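Side-chain contacts in N-formylglutamate amidohydrolase (Ralstonia eutropha, PDB 2Q7S), which binds a zinc ion and probably works as a metal-dependent hydrolase: residues A[165-170]-A[284-289]; A[235-240]-A[244-249]. All blocks are in the same frame, centred on the assembly; numbering follows the deposited sequence.

Interaction 1: residues A[165-170]-A[284-289]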
# COMPACT_ATOMS: atom_id res chain seq x y z
N ALA A 165 20.66 6.82 -3.14
CA ALA A 165 19.61 7.02 -2.17
C ALA A 165 18.32 6.56 -2.82
O ALA A 165 18.23 6.46 -4.04
CB ALA A 165 19.52 8.48 -1.79
N VAL A 166 17.30 6.31 -2.01
CA VAL A 166 15.98 6.03 -2.51
C VAL A 166 14.92 6.47 -1.48
O VAL A 166 15.11 6.43 -0.25
CB VAL A 166 15.83 4.51 -2.88
CG1 VAL A 166 15.98 3.62 -1.64
CG2 VAL A 166 14.53 4.23 -3.63
N TRP A 167 13.80 6.91 -2.00
CA TRP A 167 12.63 7.28 -1.20
C TRP A 167 11.47 6.49 -1.74
O TRP A 167 11.08 6.65 -2.91
CB TRP A 167 12.37 8.79 -1.29
CG TRP A 167 13.37 9.64 -0.53
CD1 TRP A 167 13.25 10.13 0.73
CD2 TRP A 167 14.66 10.08 -0.99
NE1 TRP A 167 14.35 10.85 1.08
CE2 TRP A 167 15.24 10.84 0.04
CE3 TRP A 167 15.38 9.89 -2.18
CZ2 TRP A 167 16.50 11.39 -0.06
CZ3 TRP A 167 16.64 10.45 -2.29
CH2 TRP A 167 17.19 11.20 -1.24
N HIS A 168 10.97 5.57 -0.90
CA HIS A 168 9.88 4.69 -1.22
C HIS A 168 8.59 5.17 -0.52
O HIS A 168 8.62 5.41 0.67
CB HIS A 168 10.23 3.30 -0.74
CG HIS A 168 9.08 2.36 -0.75
ND1 HIS A 168 8.73 1.60 0.34
CD2 HIS A 168 8.19 2.07 -1.72
CE1 HIS A 168 7.69 0.85 0.03
NE2 HIS A 168 7.35 1.11 -1.22
N LEU A 169 7.49 5.33 -1.27
CA LEU A 169 6.14 5.61 -0.72
C LEU A 169 5.26 4.37 -0.94
O LEU A 169 5.11 3.89 -2.04
CB LEU A 169 5.50 6.85 -1.32
CG LEU A 169 6.29 8.18 -1.33
CD1 LEU A 169 5.46 9.35 -1.93
CD2 LEU A 169 6.80 8.53 0.07
N ASN A 170 4.72 3.85 0.15
CA ASN A 170 3.77 2.75 0.18
C ASN A 170 2.35 3.35 0.36
O ASN A 170 2.07 3.99 1.37
CB ASN A 170 4.20 1.82 1.35
CG ASN A 170 3.45 0.52 1.39
OD1 ASN A 170 2.69 0.28 2.33
ND2 ASN A 170 3.66 -0.32 0.41
N GLU A 284 11.06 17.44 -6.13
CA GLU A 284 12.04 18.50 -5.87
C GLU A 284 12.91 18.22 -4.62
O GLU A 284 14.15 18.42 -4.61
CB GLU A 284 11.30 19.81 -5.69
CG GLU A 284 10.68 20.36 -6.95
CD GLU A 284 9.98 21.71 -6.72
OE1 GLU A 284 9.18 21.79 -5.77
OE2 GLU A 284 10.25 22.68 -7.46
N TYR A 285 12.26 17.77 -3.57
CA TYR A 285 12.95 17.39 -2.34
C TYR A 285 13.93 16.22 -2.60
O TYR A 285 15.08 16.29 -2.23
CB TYR A 285 11.93 17.05 -1.27
CG TYR A 285 12.57 16.61 0.01
CD1 TYR A 285 12.91 17.52 1.00
CD2 TYR A 285 12.87 15.27 0.21
CE1 TYR A 285 13.52 17.09 2.15
CE2 TYR A 285 13.47 14.85 1.34
CZ TYR A 285 13.79 15.74 2.30
OH TYR A 285 14.41 15.27 3.41
N VAL A 286 13.46 15.18 -3.27
CA VAL A 286 14.30 14.05 -3.67
C VAL A 286 15.51 14.44 -4.53
O VAL A 286 16.59 13.95 -4.28
CB VAL A 286 13.40 12.99 -4.37
CG1 VAL A 286 14.19 11.97 -5.19
CG2 VAL A 286 12.58 12.33 -3.31
N ARG A 287 15.33 15.29 -5.55
CA ARG A 287 16.43 15.72 -6.41
C ARG A 287 17.46 16.46 -5.61
O ARG A 287 18.65 16.35 -5.85
CB ARG A 287 15.93 16.63 -7.56
CG ARG A 287 17.02 17.12 -8.50
CD ARG A 287 16.43 17.66 -9.83
NE ARG A 287 15.18 18.32 -9.55
CZ ARG A 287 14.03 18.07 -10.16
NH1 ARG A 287 13.92 17.22 -11.17
NH2 ARG A 287 12.97 18.73 -9.76
N ARG A 288 17.00 17.29 -4.69
CA ARG A 288 17.92 18.02 -3.82
C ARG A 288 18.63 17.17 -2.76
O ARG A 288 19.62 17.61 -2.16
CB ARG A 288 17.15 19.14 -3.12
CG ARG A 288 16.70 20.25 -4.05
CD ARG A 288 15.64 21.09 -3.35
NE ARG A 288 15.09 22.13 -4.21
CZ ARG A 288 13.91 22.74 -4.01
NH1 ARG A 288 13.16 22.44 -2.95
NH2 ARG A 288 13.49 23.66 -4.87
N GLY A 289 18.13 15.97 -2.51
CA GLY A 289 18.69 15.08 -1.51
C GLY A 289 19.69 14.09 -2.07
O GLY A 289 20.37 13.44 -1.30

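Interaction 2: residues A[235-240]-A[244-249]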
# COMPACT_ATOMS: atom_id res chain seq x y z
N ALA A 235 9.83 -1.25 7.36
CA ALA A 235 11.02 -1.43 8.19
C ALA A 235 12.19 -2.05 7.38
O ALA A 235 13.36 -1.79 7.67
CB ALA A 235 10.70 -2.30 9.36
N GLN A 236 11.84 -2.87 6.39
CA GLN A 236 12.82 -3.59 5.59
C GLN A 236 13.41 -2.72 4.53
O GLN A 236 14.60 -2.82 4.24
CB GLN A 236 12.15 -4.75 4.89
CG GLN A 236 11.81 -5.85 5.83
CD GLN A 236 11.14 -6.97 5.14
OE1 GLN A 236 10.53 -6.80 4.06
NE2 GLN A 236 11.24 -8.16 5.75
N ILE A 237 12.56 -1.90 3.91
CA ILE A 237 13.00 -0.98 2.85
C ILE A 237 13.67 0.28 3.47
O ILE A 237 14.79 0.66 3.08
CB ILE A 237 11.88 -0.62 1.90
CG1 ILE A 237 11.48 -1.82 1.05
CG2 ILE A 237 12.28 0.54 0.95
CD1 ILE A 237 10.25 -1.54 0.16
N GLY A 238 13.01 0.85 4.47
CA GLY A 238 13.44 2.10 5.09
C GLY A 238 14.50 1.94 6.13
O GLY A 238 14.21 1.57 7.27
N ARG A 239 15.75 2.19 5.73
CA ARG A 239 16.87 2.26 6.66
C ARG A 239 17.63 3.55 6.38
O ARG A 239 18.65 3.55 5.68
CB ARG A 239 17.77 1.05 6.45
CG ARG A 239 17.03 -0.28 6.54
CD ARG A 239 17.84 -1.36 5.89
NE ARG A 239 17.32 -1.70 4.60
CZ ARG A 239 18.04 -2.06 3.55
NH1 ARG A 239 19.35 -2.14 3.59
NH2 ARG A 239 17.42 -2.35 2.44
N PRO A 240 17.15 4.67 6.93
CA PRO A 240 17.69 5.96 6.54
C PRO A 240 19.20 6.17 6.70
O PRO A 240 19.76 7.01 6.02
CB PRO A 240 16.88 6.94 7.37
CG PRO A 240 15.63 6.22 7.67
CD PRO A 240 16.07 4.83 7.91
N ARG A 244 18.25 4.81 2.48
CA ARG A 244 17.09 4.13 1.95
C ARG A 244 15.96 4.54 2.89
O ARG A 244 16.09 4.43 4.10
CB ARG A 244 17.28 2.63 1.95
CG ARG A 244 18.47 2.13 1.13
CD ARG A 244 18.86 0.76 1.54
NE ARG A 244 19.80 0.16 0.58
CZ ARG A 244 19.43 -0.47 -0.54
NH1 ARG A 244 18.16 -0.57 -0.88
NH2 ARG A 244 20.35 -0.98 -1.35
N ASN A 245 14.87 5.03 2.32
CA ASN A 245 13.77 5.63 3.09
C ASN A 245 12.45 5.02 2.66
O ASN A 245 12.21 4.85 1.48
CB ASN A 245 13.74 7.16 2.87
CG ASN A 245 15.05 7.83 3.22
OD1 ASN A 245 15.33 8.10 4.38
ND2 ASN A 245 15.90 8.00 2.21
N SER A 246 11.58 4.76 3.62
CA SER A 246 10.26 4.26 3.32
C SER A 246 9.24 4.96 4.24
O SER A 246 9.43 5.13 5.50
CB SER A 246 10.23 2.74 3.51
OG SER A 246 9.11 2.11 2.92
N LEU A 247 8.14 5.32 3.62
CA LEU A 247 7.00 5.98 4.28
C LEU A 247 5.66 5.36 3.83
O LEU A 247 5.37 5.35 2.64
CB LEU A 247 7.04 7.47 3.93
CG LEU A 247 5.95 8.35 4.59
CD1 LEU A 247 6.13 8.31 6.13
CD2 LEU A 247 6.08 9.77 4.01
N GLN A 248 4.84 4.86 4.75
CA GLN A 248 3.50 4.39 4.37
C GLN A 248 2.55 5.58 4.45
O GLN A 248 2.55 6.30 5.43
CB GLN A 248 3.06 3.27 5.29
CG GLN A 248 1.85 2.52 4.83
CD GLN A 248 1.64 1.21 5.56
OE1 GLN A 248 2.58 0.43 5.77
NE2 GLN A 248 0.41 0.96 5.97
N ILE A 249 1.76 5.82 3.41
CA ILE A 249 0.77 6.92 3.41
C ILE A 249 -0.65 6.41 3.22
O ILE A 249 -0.96 5.76 2.16
CB ILE A 249 1.04 7.97 2.27
CG1 ILE A 249 2.49 8.50 2.36
CG2 ILE A 249 0.00 9.10 2.35
CD1 ILE A 249 2.82 9.65 1.36
O HOH W 1 15.74 -0.34 0.57

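Interaction 1: residues A[165-170]-A[284-289]
Trp167 NE1 and Tyr285 OH are both hydrogen-bonded to a single carboxylate oxygen, OE2 of Glu204, so one acidic group ties together the polar ends of two aromatic side chains. The contact is a helix-on-sheet packing of an alpha/beta fold: strand 166-174 of the mixed central sheet faces the end of the C-terminal helix 267-289. Their local axes run nearly antiparallel, at 155°, and come within 9.8 Å of each other. Trp167 spans most of that gap, and a large flat indole suits the place because it offers both a broad apolar surface and one N-H. Its CG lies anti to the carbonyl carbon (chi1 -73°), an arrangement that extends the ring from the strand to the helix. Val286 supplies the apolar partner with both of its methyls. CG2 sits 3.6 Å above the indole plane, displaced toward the rim near CD2, while CG1 approaches Trp167 CE3 at 3.8 Å; the two methyls thus meet neighbouring atoms of the six-membered ring, from CD2 to CZ3. The side chain of Tyr285 crosses the indole at about a right angle, and the edge of its phenol ring meets the pyrrole part, Tyr285 CE2 being 4.1 Å from Trp167 NE1. Leu207 packs against both aromatics, and Pro25 against Trp167 and Val286. At the far rim of the indole the helix presents bare backbone: Gly289 has no side chain, which permits a close approach, and its carbonyl O, also hydrogen-bonded to Arg243 NH2, lies near the ring plane 3.9 Å from Trp167 CH2.

Interaction 2: residues A[235-240]-A[244-249]
Arg239 and Arg244 lie side by side and point the same way, their guanidinium planes only 13° apart. The pairing is less a stack of two cations than of a cation on a methylene: Arg244 CD sits 3.3 Å above the plane of the Arg239 guanidinium, toward its rim. The like charges, Arg239 NH1 and Arg244 NE 3.8 Å apart, are probably offset by salt bridges from Arg239 NH1 to Glu242 and from Arg244 NH2 to Glu157.

Among the hydrogen bonds, Arg239 NE donates to Gln236 O at 3.0 Å; a bend at chi3 (-103°) curls the long chain back to its own helix end. Water 1 donates to Ile237 O and accepts from Arg244 NH1 at 2.8 Å, in the plane of that guanidinium, linking helix 233-237 to the beginning of strand 244-252. This strand lies beside strand 166-174 in the central mixed sheet of the alpha/beta fold, and the Ser246 side chain is about 9 Å from that of the zinc ligand His172. Between helix and strand the chain reverses tightly, with a single antiparallel bridge pairing Arg239 and Arg244; its bond from Arg244 N to Arg239 O is long and weak.

Close packing carries the rest. Gly238, lacking a side chain, lies against the backbone near Ser246 N. Ile237 CG2 rests 3.9 Å from Ser246 CB, while the small hydroxyl OG is hydrogen-bonded to His168. Pro240 CB touches Asn245 OD1 at 3.6 Å, an oxygen that accepts a hydrogen bond from Glu204 N, while ND2 bonds to Val166 O.

In the fold
The centres of the two interactions are about 11 Å apart, and both reach the central mixed sheet, where strands 166-174 and 244-252 are parallel neighbours. Along the chain, strand 166-174 comes first, then both segments of interaction 2, and last the C-terminal helix that completes interaction 1. Besides the bond between His168 and Ser246, the strands are joined directly by a probable hydrogen bond of 2.8 Å between Asn170 O and Ile249 N. Further along strand 166-174 lies the zinc ligand His172, hydrogen-bonded to Asn170; the contacts thus join a helix and a chain reversal to the sheet that carries part of the metal site.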